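Local coordinates for protein ERPC (Borrelia burgdorferi, PDB 4BXM) that probably binds the host complement regulator factor H at the spirochaete's outer surface, as a lipoprotein of the Erp (OspE-related) family, at residues 149-152 with 153-156. Residues are numbered along the deposited sequence; the frame is centred on the assembly and turned at random.
Sequences LEDL and KKNL
Asn155 reaches back along the short C-terminal helix 149-156, which packs on the antiparallel sheet of this OspE-family protein, and gives its side-chain ND2 to the carbonyl O of Asp151, 2.8 Å away. In a regular helix Asp151 O would accept from the backbone N of Asn155; here the side-chain amide of the same residue occupies that acceptor, with the oxygen lying 25° out of the amide plane. The backbone N of Asn155 turns instead to Leu152 O at 3.1 Å, a bent i to i+3 bond arriving from above the carbonyl plane. Leu152 O also accepts from Leu156 N, so two amides grip one oxygen. In the first turn the ladder is regular: Lys153 N bonds to Leu149 O and Lys154 N to Glu150 O, both nearly straight.

On the inner face, Leu152 and Leu156 run side by side with matching torsions (chi1 -71° and -61°), and CD2 of Leu152 meets CD1 of Leu156 at 4.0 Å. Met86 of helix 79-88 touches both leucines and Ile83 touches Leu156, while Ile128 of strand 125-134 packs on Leu152 and Phe22 of strand 21-29 on Leu156. The helix follows directly on strand 142-148, the last in the chain.

The other face is polar, with Glu150, Lys153 and Lys154 exposed to solvent. Asp151 and Lys154 point the same way, yet OD1 of Asp151 stays 4.5 Å from NZ of Lys154, beyond a salt bridge. Lys153 crosses Glu150 with its aliphatic part: NZ of Lys153 stays 5.1 Å from OE2 of Glu150, while CD of Lys153 lies 3.7 Å from that same OE2.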
loop_
_atom_site.group_PDB
_atom_site.type_symbol
_atom_site.label_atom_id
_atom_site.label_comp_id
_atom_site.label_asym_id
_atom_site.label_seq_id
_atom_site.Cartn_x
_atom_site.Cartn_y
_atom_site.Cartn_z
ATOM N N LEU A 149 -11.485 4.660 -0.143
ATOM C CA LEU A 149 -12.079 3.660 -0.991
ATOM C C LEU A 149 -12.480 4.201 -2.352
ATOM O O LEU A 149 -12.342 3.500 -3.379
ATOM C CB LEU A 149 -13.289 3.041 -0.283
ATOM C CG LEU A 149 -14.123 2.137 -1.197
ATOM C CD1 LEU A 149 -13.341 0.945 -1.711
ATOM C CD2 LEU A 149 -15.325 1.693 -0.410
ATOM N N GLU A 150 -12.948 5.462 -2.375
ATOM C CA GLU A 150 -13.394 6.065 -3.637
ATOM C C GLU A 150 -12.273 6.357 -4.552
ATOM O O GLU A 150 -12.426 6.167 -5.718
ATOM C CB GLU A 150 -14.201 7.345 -3.387
ATOM C CG GLU A 150 -15.686 6.972 -3.263
ATOM C CD GLU A 150 -16.199 6.283 -4.537
ATOM O OE1 GLU A 150 -15.939 6.851 -5.630
ATOM O OE2 GLU A 150 -16.819 5.184 -4.455
ATOM N N ASP A 151 -11.149 6.795 -4.001
ATOM C CA ASP A 151 -9.896 6.987 -4.769
ATOM C C ASP A 151 -9.461 5.752 -5.543
ATOM O O ASP A 151 -9.034 5.885 -6.685
ATOM C CB ASP A 151 -8.738 7.383 -3.872
ATOM C CG ASP A 151 -8.819 8.804 -3.400
ATOM O OD1 ASP A 151 -9.569 9.558 -4.074
ATOM O OD2 ASP A 151 -8.123 9.145 -2.370
ATOM N N LEU A 152 -9.565 4.568 -4.904
ATOM C CA LEU A 152 -9.194 3.294 -5.514
ATOM C C LEU A 152 -10.202 2.869 -6.564
ATOM O O LEU A 152 -9.829 2.471 -7.666
ATOM C CB LEU A 152 -9.043 2.201 -4.418
ATOM C CG LEU A 152 -7.824 2.342 -3.497
ATOM C CD1 LEU A 152 -7.943 1.517 -2.214
ATOM C CD2 LEU A 152 -6.557 1.939 -4.258
ATOM N N LYS A 153 -11.485 2.925 -6.224
ATOM C CA LYS A 153 -12.563 2.546 -7.142
ATOM C C LYS A 153 -12.525 3.352 -8.453
ATOM O O LYS A 153 -12.718 2.784 -9.517
ATOM C CB LYS A 153 -13.951 2.757 -6.528
ATOM C CG LYS A 153 -14.363 1.722 -5.502
ATOM C CD LYS A 153 -15.892 1.748 -5.299
ATOM C CE LYS A 153 -16.564 0.401 -5.574
ATOM N NZ LYS A 153 -17.996 0.277 -5.072
ATOM N N LYS A 154 -12.303 4.649 -8.364
ATOM C CA LYS A 154 -12.237 5.437 -9.554
ATOM C C LYS A 154 -11.046 5.136 -10.461
ATOM O O LYS A 154 -11.142 5.315 -11.619
ATOM C CB LYS A 154 -12.377 6.924 -9.259
ATOM C CG LYS A 154 -11.240 7.636 -8.581
ATOM C CD LYS A 154 -11.552 9.133 -8.618
ATOM C CE LYS A 154 -10.647 9.972 -7.708
ATOM N NZ LYS A 154 -9.452 10.466 -8.473
ATOM N N ASN A 155 -9.947 4.633 -9.942
ATOM C CA ASN A 155 -8.759 4.383 -10.747
ATOM C C ASN A 155 -8.654 2.973 -11.187
ATOM O O ASN A 155 -8.008 2.673 -12.182
ATOM C CB ASN A 155 -7.544 4.724 -9.937
ATOM C CG ASN A 155 -7.322 6.184 -9.879
ATOM O OD1 ASN A 155 -7.023 6.769 -10.931
ATOM N ND2 ASN A 155 -7.373 6.794 -8.682
ATOM N N LEU A 156 -9.290 2.084 -10.455
ATOM C CA LEU A 156 -9.203 0.668 -10.748
ATOM C C LEU A 156 -10.543 0.210 -11.362
ATOM O O LEU A 156 -10.667 -0.942 -11.679
ATOM C CB LEU A 156 -8.864 -0.146 -9.464
ATOM C CG LEU A 156 -7.557 0.091 -8.676
ATOM C CD1 LEU A 156 -7.502 -0.491 -7.245
ATOM C CD2 LEU A 156 -6.394 -0.435 -9.508
#